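Lipocalin (Argas monolakensis, PDB 3BRN) binds serotonin inside its lipocalin beta-barrel and probably serves more generally as an amine-binding protein. Local coordinates at residues A[62-70]-A[149-157]; A[112-120]-A[132-143]. One frame throughout, in Å; residues are numbered along the deposited sequence.

Interaction 1: residues A[62-70]-A[149-157]; sequences KLQNGQMIQ and WQTYCPPLP
The carbonyl oxygen of Pro154 is met by two groups: the Tyr28 hydroxyl gives it a hydrogen bond, and Met68 lays its terminal methyl against it, Pro154 O to Met68 CE 3.6 Å. Met68 is the hub of the contact between the beta-hairpin of strands 55-64 and 67-78 and the C-terminal tail. With CG anti to the carbonyl carbon (chi1 -67°) and further bends at chi2 and chi3, the thioether passes obliquely along one side of the Pro154 ring. Its sulfur SD lies 3.9 Å from Pro154 CD, while CE goes on to Leu156 CD2 at 4.0 Å. At its root, Met68 CB rests 3.8 Å from Pro157 CD. A flexible, unbranched side chain suits this place, since it must follow the stepped surface of several prolines.

Leu63, across the hairpin, forks over Pro154 and Tyr152, sharing Pro154 with Met68. Its CD1 reaches Pro154 CG at 3.5 Å, the two side chains set nearly perpendicular, and its CD2 meets the ring of Tyr152 in plane at the edge, 3.7 Å from CE2. Tyr152 OH is hydrogen-bonded to Glu39 OE1, and the neighbouring Cys153 is tied to Cys40 by a disulfide. Near the end of the chain, Gln70 and Pro157 run alongside with opposed directions, and the amide Gln70 NE2 comes to 3.2 Å of Pro157 CB, in a contact that is not a hydrogen bond.

The hairpin closes with a type I' turn, in which Asn65 and Gly66 readily adopt positive phi. After the type I turn of Gln150 to Cys153, the tail runs extended through Leu156, and its prolines offer rigid apolar rings but no N-H. No hydrogen bond joins the two segments, which implies that shape and apolar contact fit the tail to the hairpin, while the disulfide and Tyr28 probably help to set its course.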
loop_
_atom_site.group_PDB
_atom_site.type_symbol
_atom_site.label_atom_id
_atom_site.label_comp_id
_atom_site.label_asym_id
_atom_site.label_seq_id
_atom_site.Cartn_x
_atom_site.Cartn_y
_atom_site.Cartn_z
ATOM N N LYS A 62 -1.348 -4.500 11.768
ATOM C CA LYS A 62 -1.228 -3.200 12.373
ATOM C C LYS A 62 -0.653 -3.430 13.766
ATOM O O LYS A 62 -0.565 -4.575 14.227
ATOM C CB LYS A 62 -2.615 -2.574 12.475
ATOM C CG LYS A 62 -3.535 -3.298 13.447
ATOM C CD LYS A 62 -4.809 -2.510 13.666
ATOM C CE LYS A 62 -5.962 -3.416 14.051
ATOM N NZ LYS A 62 -7.252 -2.667 14.029
ATOM N N LEU A 63 -0.212 -2.351 14.403
ATOM C CA LEU A 63 0.361 -2.431 15.739
ATOM C C LEU A 63 -0.726 -2.594 16.788
ATOM O O LEU A 63 -1.752 -1.908 16.757
ATOM C CB LEU A 63 1.196 -1.191 16.042
ATOM C CG LEU A 63 1.842 -1.146 17.427
ATOM C CD1 LEU A 63 2.747 -2.359 17.600
ATOM C CD2 LEU A 63 2.614 0.150 17.598
ATOM N N GLN A 64 -0.488 -3.498 17.734
ATOM C CA GLN A 64 -1.458 -3.751 18.777
ATOM C C GLN A 64 -0.634 -4.295 19.931
ATOM O O GLN A 64 0.046 -5.310 19.795
ATOM C CB GLN A 64 -2.590 -4.635 18.260
ATOM C CG GLN A 64 -3.948 -4.312 18.882
ATOM C CD GLN A 64 -5.035 -5.288 18.459
ATOM O OE1 GLN A 64 -5.916 -4.951 17.662
ATOM N NE2 GLN A 64 -4.949 -6.518 18.954
ATOM N N ASN A 65 -0.669 -3.571 21.047
ATOM C CA ASN A 65 -0.032 -4.016 22.272
ATOM C C ASN A 65 1.444 -4.341 22.124
ATOM O O ASN A 65 1.938 -5.332 22.676
ATOM C CB ASN A 65 -0.811 -5.227 22.786
ATOM C CG ASN A 65 -2.231 -4.873 23.183
ATOM O OD1 ASN A 65 -2.456 -3.909 23.920
ATOM N ND2 ASN A 65 -3.201 -5.637 22.680
ATOM N N GLY A 66 2.141 -3.504 21.362
ATOM C CA GLY A 66 3.577 -3.647 21.180
ATOM C C GLY A 66 3.953 -4.628 20.086
ATOM O O GLY A 66 5.120 -4.704 19.692
ATOM N N GLN A 67 2.958 -5.323 19.540
ATOM C CA GLN A 67 3.213 -6.310 18.491
ATOM C C GLN A 67 2.442 -6.096 17.192
ATOM O O GLN A 67 1.319 -5.596 17.194
ATOM C CB GLN A 67 2.972 -7.720 19.020
ATOM C CG GLN A 67 3.877 -8.086 20.179
ATOM C CD GLN A 67 3.777 -9.543 20.531
ATOM O OE1 GLN A 67 2.587 -10.109 20.362
ATOM N NE2 GLN A 67 4.775 -10.177 20.876
ATOM N N MET A 68 3.056 -6.493 16.082
ATOM C CA MET A 68 2.390 -6.465 14.777
ATOM C C MET A 68 1.503 -7.698 14.659
ATOM O O MET A 68 2.011 -8.822 14.580
ATOM C CB MET A 68 3.427 -6.504 13.649
ATOM C CG MET A 68 4.317 -5.282 13.536
ATOM S SD MET A 68 3.335 -3.789 13.300
ATOM C CE MET A 68 4.073 -3.092 11.817
ATOM N N ILE A 69 0.187 -7.505 14.663
ATOM C CA ILE A 69 -0.727 -8.633 14.495
ATOM C C ILE A 69 -0.892 -8.975 13.022
ATOM O O ILE A 69 -0.846 -8.087 12.156
ATOM C CB ILE A 69 -2.122 -8.363 15.094
ATOM C CG1 ILE A 69 -2.810 -7.228 14.339
ATOM C CG2 ILE A 69 -2.035 -8.117 16.611
ATOM C CD1 ILE A 69 -4.310 -7.155 14.553
ATOM N N GLN A 70 -1.092 -10.261 12.743
ATOM C CA GLN A 70 -1.268 -10.735 11.371
ATOM C C GLN A 70 -2.670 -11.273 11.155
ATOM O O GLN A 70 -3.154 -12.096 11.924
ATOM C CB GLN A 70 -0.264 -11.835 11.054
ATOM C CG GLN A 70 1.167 -11.475 11.356
ATOM C CD GLN A 70 2.107 -12.620 11.072
ATOM O OE1 GLN A 70 1.631 -13.593 10.305
ATOM N NE2 GLN A 70 3.241 -12.649 11.557
ATOM N N TRP A 149 2.434 5.724 9.501
ATOM C CA TRP A 149 3.659 5.070 9.937
ATOM C C TRP A 149 4.457 6.064 10.740
ATOM O O TRP A 149 4.437 7.261 10.443
ATOM C CB TRP A 149 4.500 4.632 8.747
ATOM C CG TRP A 149 5.862 4.128 9.164
ATOM C CD1 TRP A 149 6.159 2.892 9.669
ATOM C CD2 TRP A 149 7.092 4.872 9.175
ATOM N NE1 TRP A 149 7.507 2.811 9.958
ATOM C CE2 TRP A 149 8.099 4.008 9.650
ATOM C CE3 TRP A 149 7.442 6.173 8.801
ATOM C CZ2 TRP A 149 9.428 4.390 9.722
ATOM C CZ3 TRP A 149 8.758 6.564 8.921
ATOM C CH2 TRP A 149 9.728 5.687 9.405
ATOM N N GLN A 150 5.049 5.575 11.825
ATOM C CA GLN A 150 5.948 6.353 12.657
ATOM C C GLN A 150 7.181 5.514 12.937
ATOM O O GLN A 150 7.142 4.294 12.853
ATOM C CB GLN A 150 5.278 6.740 13.982
ATOM C CG GLN A 150 4.284 7.871 13.848
ATOM C CD GLN A 150 4.866 9.040 13.080
ATOM O OE1 GLN A 150 5.975 9.576 13.573
ATOM N NE2 GLN A 150 4.385 9.388 11.997
ATOM N N THR A 151 8.299 6.183 13.149
ATOM C CA THR A 151 9.571 5.517 13.371
ATOM C C THR A 151 9.544 4.488 14.509
ATOM O O THR A 151 10.383 3.578 14.553
ATOM C CB THR A 151 10.672 6.564 13.609
ATOM O OG1 THR A 151 11.942 5.915 13.683
ATOM C CG2 THR A 151 10.416 7.322 14.884
ATOM N N TYR A 152 8.568 4.614 15.411
ATOM C CA TYR A 152 8.406 3.675 16.527
ATOM C C TYR A 152 7.681 2.398 16.120
ATOM O O TYR A 152 7.543 1.482 16.933
ATOM C CB TYR A 152 7.650 4.330 17.693
ATOM C CG TYR A 152 6.167 4.525 17.421
ATOM C CD1 TYR A 152 5.663 5.769 17.052
ATOM C CD2 TYR A 152 5.287 3.450 17.464
ATOM C CE1 TYR A 152 4.318 5.943 16.768
ATOM C CE2 TYR A 152 3.940 3.607 17.147
ATOM C CZ TYR A 152 3.461 4.856 16.804
ATOM O OH TYR A 152 2.118 5.023 16.521
ATOM N N CYS A 153 7.148 2.358 14.898
ATOM C CA CYS A 153 6.466 1.158 14.411
ATOM C C CYS A 153 7.422 -0.040 14.395
ATOM O O CYS A 153 8.537 0.064 13.897
ATOM C CB CYS A 153 5.911 1.387 12.991
ATOM S SG CYS A 153 4.434 2.456 12.885
ATOM N N PRO A 154 6.971 -1.202 14.893
ATOM C CA PRO A 154 7.851 -2.365 14.803
ATOM C C PRO A 154 8.162 -2.723 13.344
ATOM O O PRO A 154 7.530 -2.182 12.428
ATOM C CB PRO A 154 7.035 -3.485 15.472
ATOM C CG PRO A 154 5.976 -2.786 16.270
ATOM C CD PRO A 154 5.671 -1.529 15.501
ATOM N N PRO A 155 9.209 -3.534 13.123
ATOM C CA PRO A 155 9.524 -4.030 11.783
ATOM C C PRO A 155 8.441 -5.001 11.342
ATOM O O PRO A 155 7.678 -5.488 12.176
ATOM C CB PRO A 155 10.847 -4.784 11.986
ATOM C CG PRO A 155 11.379 -4.307 13.297
ATOM C CD PRO A 155 10.172 -4.017 14.126
ATOM N N LEU A 156 8.343 -5.252 10.041
ATOM C CA LEU A 156 7.305 -6.146 9.549
ATOM C C LEU A 156 7.593 -7.575 9.979
ATOM O O LEU A 156 8.758 -7.969 10.091
ATOM C CB LEU A 156 7.140 -6.048 8.017
ATOM C CG LEU A 156 6.599 -4.713 7.492
ATOM C CD1 LEU A 156 6.377 -4.725 5.977
ATOM C CD2 LEU A 156 5.314 -4.364 8.203
ATOM N N PRO A 157 6.533 -8.310 10.354
ATOM C CA PRO A 157 6.636 -9.734 10.662
ATOM C C PRO A 157 7.198 -10.521 9.473
ATOM O O PRO A 157 7.979 -11.458 9.635
ATOM C CB PRO A 157 5.182 -10.147 10.944
ATOM C CG PRO A 157 4.327 -9.000 10.480
ATOM C CD PRO A 157 5.179 -7.784 10.587
ATOM O OXT PRO A 157 6.953 -10.191 8.311
#

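Interaction 2: residues A[112-120]-A[132-143]; sequences DGNYELWVH and CDTKFAQVAGGR. With SRO (serotonin), chain C.
Leu117 and Tyr115 face the helix 131-140 from the outer side of strand 115-120, the lipocalin arrangement of a C-terminal helix packed against the beta-barrel. The local axes run antiparallel (169°) and approach to 8.8 Å.

Apolar contacts come first. Leu117 puts CD1 tightly against Cys132 CB, at 3.5 Å, beside the disulfide to Cys105, and its CB lies over one face of the Phe136 ring. Phe136, with CG anti to the backbone N (chi1 176°), thrusts that flat ring onto the strand, where its edge meets the backbone at Tyr115 and Glu116. Val139 makes a CH-pi contact, its CB standing 4.0 Å from the Tyr115 ring centroid; a branched aliphatic group fills the space over an aromatic face well.

Polar contacts lie at the helix end and on the strand's inner side. A water joins Tyr115 OH to Val139 O. Facing the barrel interior, Glu116 OE1 accepts from Trp118 NE1 at 2.8 Å and OE2 from Asn114 ND2, which probably steadies the indole. Serotonin, also bonded to Asp106 and Ser18, brings its CD1 over the centre of the Trp118 ring face, 3.3 Å from CE2.

After the helix, Gly141 takes positive phi and Arg143 folds back: Tyr115 CE2 sits over its guanidinium, while Arg143 N and NH1 reach Ala140 O from opposite faces of its carbonyl plane, NH1 at 3.2 Å.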
loop_
_atom_site.group_PDB
_atom_site.type_symbol
_atom_site.label_atom_id
_atom_site.label_comp_id
_atom_site.label_asym_id
_atom_site.label_seq_id
_atom_site.Cartn_x
_atom_site.Cartn_y
_atom_site.Cartn_z
ATOM N N ASP A 112 -12.556 3.669 -0.114
ATOM C CA ASP A 112 -13.419 4.777 0.309
ATOM C C ASP A 112 -13.261 6.046 -0.526
ATOM O O ASP A 112 -13.979 7.025 -0.307
ATOM C CB ASP A 112 -13.161 5.119 1.781
ATOM C CG ASP A 112 -13.637 4.023 2.735
ATOM O OD1 ASP A 112 -14.189 2.995 2.268
ATOM O OD2 ASP A 112 -13.432 4.180 3.959
ATOM N N GLY A 113 -12.311 6.038 -1.460
ATOM C CA GLY A 113 -12.052 7.185 -2.337
ATOM C C GLY A 113 -10.898 8.056 -1.873
ATOM O O GLY A 113 -10.550 9.045 -2.507
ATOM N N ASN A 114 -10.334 7.729 -0.747
ATOM C CA ASN A 114 -9.191 8.411 -0.215
ATOM C C ASN A 114 -7.897 8.098 -0.978
ATOM O O ASN A 114 -7.844 7.151 -1.681
ATOM C CB ASN A 114 -9.048 8.013 1.231
ATOM C CG ASN A 114 -8.805 6.555 1.392
ATOM O OD1 ASN A 114 -9.657 5.754 1.152
ATOM N ND2 ASN A 114 -7.620 6.220 1.728
ATOM N N TYR A 115 -6.881 8.924 -0.812
ATOM C CA TYR A 115 -5.591 8.652 -1.374
ATOM C C TYR A 115 -4.598 8.105 -0.377
ATOM O O TYR A 115 -4.634 8.454 0.746
ATOM C CB TYR A 115 -5.034 9.874 -2.105
ATOM C CG TYR A 115 -5.959 10.346 -3.174
ATOM C CD1 TYR A 115 -6.103 9.634 -4.311
ATOM C CD2 TYR A 115 -6.743 11.455 -2.999
ATOM C CE1 TYR A 115 -6.953 10.019 -5.260
ATOM C CE2 TYR A 115 -7.611 11.855 -3.958
ATOM C CZ TYR A 115 -7.714 11.131 -5.089
ATOM O OH TYR A 115 -8.550 11.443 -6.076
ATOM N N GLU A 116 -3.674 7.293 -0.851
ATOM C CA GLU A 116 -2.788 6.533 0.031
ATOM C C GLU A 116 -1.389 6.452 -0.540
ATOM O O GLU A 116 -1.210 6.169 -1.726
ATOM C CB GLU A 116 -3.316 5.105 0.197
ATOM C CG GLU A 116 -4.692 5.046 0.871
ATOM C CD GLU A 116 -5.233 3.628 0.980
ATOM O OE1 GLU A 116 -4.670 2.719 0.323
ATOM O OE2 GLU A 116 -6.280 3.445 1.642
ATOM N N LEU A 117 -0.405 6.564 0.337
ATOM C CA LEU A 117 0.968 6.284 -0.044
ATOM C C LEU A 117 1.421 5.064 0.745
ATOM O O LEU A 117 1.451 5.098 1.970
ATOM C CB LEU A 117 1.855 7.488 0.297
ATOM C CG LEU A 117 3.369 7.306 0.145
ATOM C CD1 LEU A 117 3.749 7.047 -1.299
ATOM C CD2 LEU A 117 4.085 8.548 0.675
ATOM N N TRP A 118 1.812 4.023 0.043
ATOM C CA TRP A 118 2.330 2.828 0.654
ATOM C C TRP A 118 3.805 2.722 0.371
ATOM O O TRP A 118 4.218 2.998 -0.705
ATOM C CB TRP A 118 1.588 1.613 0.158
ATOM C CG TRP A 118 0.184 1.503 0.506
ATOM C CD1 TRP A 118 -0.822 2.132 -0.074
ATOM C CD2 TRP A 118 -0.379 0.704 1.526
ATOM N NE1 TRP A 118 -1.988 1.793 0.490
ATOM C CE2 TRP A 118 -1.745 0.914 1.500
ATOM C CE3 TRP A 118 0.138 -0.162 2.472
ATOM C CZ2 TRP A 118 -2.603 0.262 2.350
ATOM C CZ3 TRP A 118 -0.718 -0.786 3.316
ATOM C CH2 TRP A 118 -2.061 -0.585 3.253
ATOM N N VAL A 119 4.604 2.372 1.366
ATOM C CA VAL A 119 6.057 2.297 1.177
ATOM C C VAL A 119 6.615 0.967 1.669
ATOM O O VAL A 119 6.230 0.476 2.731
ATOM C CB VAL A 119 6.805 3.480 1.846
ATOM C CG1 VAL A 119 8.290 3.476 1.447
ATOM C CG2 VAL A 119 6.164 4.800 1.464
ATOM N N HIS A 120 7.434 0.339 0.824
ATOM C CA HIS A 120 8.056 -0.942 1.130
ATOM C C HIS A 120 8.946 -0.852 2.374
ATOM O O HIS A 120 9.609 0.158 2.594
ATOM C CB HIS A 120 8.886 -1.406 -0.073
ATOM C CG HIS A 120 9.335 -2.827 0.014
ATOM N ND1 HIS A 120 10.594 -3.179 0.447
ATOM C CD2 HIS A 120 8.668 -3.986 -0.195
ATOM C CE1 HIS A 120 10.678 -4.495 0.518
ATOM N NE2 HIS A 120 9.525 -5.009 0.134
ATOM N N CYS A 132 6.945 8.912 -5.675
ATOM C CA CYS A 132 5.681 8.655 -5.015
ATOM C C CYS A 132 5.253 9.834 -4.181
ATOM O O CYS A 132 4.068 10.065 -4.031
ATOM C CB CYS A 132 5.727 7.400 -4.160
ATOM S SG CYS A 132 5.760 5.888 -5.116
ATOM N N ASP A 133 6.199 10.513 -3.593
ATOM C CA ASP A 133 5.889 11.686 -2.826
ATOM C C ASP A 133 5.305 12.731 -3.764
ATOM O O ASP A 133 4.335 13.321 -3.490
ATOM C CB ASP A 133 7.125 12.219 -2.143
ATOM C CG ASP A 133 7.187 11.878 -0.685
ATOM O OD1 ASP A 133 6.158 11.661 -0.079
ATOM O OD2 ASP A 133 8.292 11.855 -0.151
ATOM N N THR A 134 5.934 12.923 -4.895
ATOM C CA THR A 134 5.438 13.873 -5.875
ATOM C C THR A 134 4.019 13.536 -6.334
ATOM O O THR A 134 3.219 14.432 -6.599
ATOM C CB THR A 134 6.367 13.960 -7.107
ATOM O OG1 THR A 134 7.696 14.297 -6.687
ATOM C CG2 THR A 134 5.865 15.008 -8.080
ATOM N N LYS A 135 3.740 12.253 -6.534
ATOM C CA LYS A 135 2.441 11.843 -7.064
ATOM C C LYS A 135 1.385 11.981 -5.977
ATOM O O LYS A 135 0.258 12.426 -6.231
ATOM C CB LYS A 135 2.502 10.402 -7.582
ATOM C CG LYS A 135 1.158 9.812 -7.995
ATOM C CD LYS A 135 0.676 10.388 -9.322
ATOM C CE LYS A 135 -0.723 9.857 -9.654
ATOM N NZ LYS A 135 -1.111 10.313 -11.033
ATOM N N PHE A 136 1.740 11.554 -4.771
ATOM C CA PHE A 136 0.797 11.620 -3.658
ATOM C C PHE A 136 0.408 13.076 -3.380
ATOM O O PHE A 136 -0.786 13.397 -3.224
ATOM C CB PHE A 136 1.382 10.922 -2.410
ATOM C CG PHE A 136 0.502 11.031 -1.188
ATOM C CD1 PHE A 136 -0.643 10.254 -1.081
ATOM C CD2 PHE A 136 0.753 11.989 -0.217
ATOM C CE1 PHE A 136 -1.504 10.378 0.014
ATOM C CE2 PHE A 136 -0.106 12.131 0.880
ATOM C CZ PHE A 136 -1.236 11.309 0.984
ATOM N N ALA A 137 1.390 13.968 -3.425
ATOM C CA ALA A 137 1.125 15.410 -3.291
ATOM C C ALA A 137 0.188 15.912 -4.371
ATOM O O ALA A 137 -0.732 16.681 -4.087
ATOM C CB ALA A 137 2.428 16.223 -3.297
ATOM N N GLN A 138 0.393 15.471 -5.612
ATOM C CA GLN A 138 -0.511 15.877 -6.687
ATOM C C GLN A 138 -1.954 15.493 -6.431
ATOM O O GLN A 138 -2.847 16.307 -6.627
ATOM C CB GLN A 138 -0.061 15.345 -8.051
ATOM C CG GLN A 138 0.746 16.342 -8.842
ATOM C CD GLN A 138 1.250 15.783 -10.159
ATOM O OE1 GLN A 138 0.456 14.914 -10.781
ATOM N NE2 GLN A 138 2.371 16.080 -10.582
ATOM N N VAL A 139 -2.203 14.210 -6.190
ATOM C CA VAL A 139 -3.573 13.741 -6.030
ATOM C C VAL A 139 -4.225 14.166 -4.721
ATOM O O VAL A 139 -5.436 14.343 -4.658
ATOM C CB VAL A 139 -3.718 12.214 -6.247
ATOM C CG1 VAL A 139 -3.294 11.857 -7.658
ATOM C CG2 VAL A 139 -2.900 11.395 -5.191
ATOM N N ALA A 140 -3.422 14.329 -3.680
ATOM C CA ALA A 140 -3.945 14.654 -2.360
ATOM C C ALA A 140 -4.398 16.103 -2.352
ATOM O O ALA A 140 -5.397 16.445 -1.716
ATOM C CB ALA A 140 -2.888 14.420 -1.287
ATOM N N GLY A 141 -3.653 16.946 -3.062
ATOM C CA GLY A 141 -4.016 18.353 -3.203
ATOM C C GLY A 141 -3.931 19.038 -1.857
ATOM O O GLY A 141 -2.999 18.789 -1.089
ATOM N N GLY A 142 -4.976 19.780 -1.511
ATOM C CA GLY A 142 -5.010 20.516 -0.243
ATOM C C GLY A 142 -5.732 19.758 0.867
ATOM O O GLY A 142 -6.039 20.316 1.915
ATOM N N ARG A 143 -6.028 18.492 0.616
ATOM C CA ARG A 143 -6.703 17.630 1.594
ATOM C C ARG A 143 -5.780 17.354 2.777
ATOM O O ARG A 143 -4.559 17.240 2.612
ATOM C CB ARG A 143 -7.085 16.301 0.946
ATOM C CG ARG A 143 -8.164 16.383 -0.134
ATOM C CD ARG A 143 -8.464 14.986 -0.686
ATOM N NE ARG A 143 -9.457 14.981 -1.762
ATOM C CZ ARG A 143 -9.179 15.247 -3.038
ATOM N NH1 ARG A 143 -7.952 15.620 -3.399
ATOM N NH2 ARG A 143 -10.140 15.199 -3.948
HETATM O OH SRO C . -2.106 -7.070 -1.065
HETATM C CZ3 SRO C . -2.437 -5.737 -1.041
HETATM C CH2 SRO C . -3.773 -5.412 -0.817
HETATM C CZ2 SRO C . -4.156 -4.078 -0.661
HETATM C CE2 SRO C . -3.168 -3.116 -0.812
HETATM N NE1 SRO C . -3.156 -1.759 -0.795
HETATM C CD1 SRO C . -1.888 -1.321 -0.977
HETATM C CG SRO C . -1.055 -2.427 -1.152
HETATM C CD2 SRO C . -1.877 -3.548 -1.065
HETATM C CE3 SRO C . -1.538 -4.808 -1.173
HETATM C CB SRO C . 0.429 -2.387 -1.426
HETATM C CA SRO C . 0.726 -2.910 -2.845
HETATM N NZ SRO C . 2.179 -3.014 -3.009
HETATM O O HOH W 1 -7.447 13.920 -6.791
#

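How the interactions relate
Both contacts involve strands of one antiparallel barrel sheet, and strand 26-32 is touched from each, yet their centres are about 22 Å apart and they do not meet. Interaction 1 is a surface contact with no buried residue, where a hairpin receives an irregular, proline-rich tail; interaction 2 is partly buried and pairs a regular strand with a regular helix. Their chemistry follows: thioether and proline rings on the outside, aromatic faces and aliphatic branches between helix and barrel. Each includes a disulfide cysteine, Cys153 or Cys132. Interaction 2 alone contributes a residue of the serotonin pocket; interaction 1 comes no nearer the ligand than Leu156.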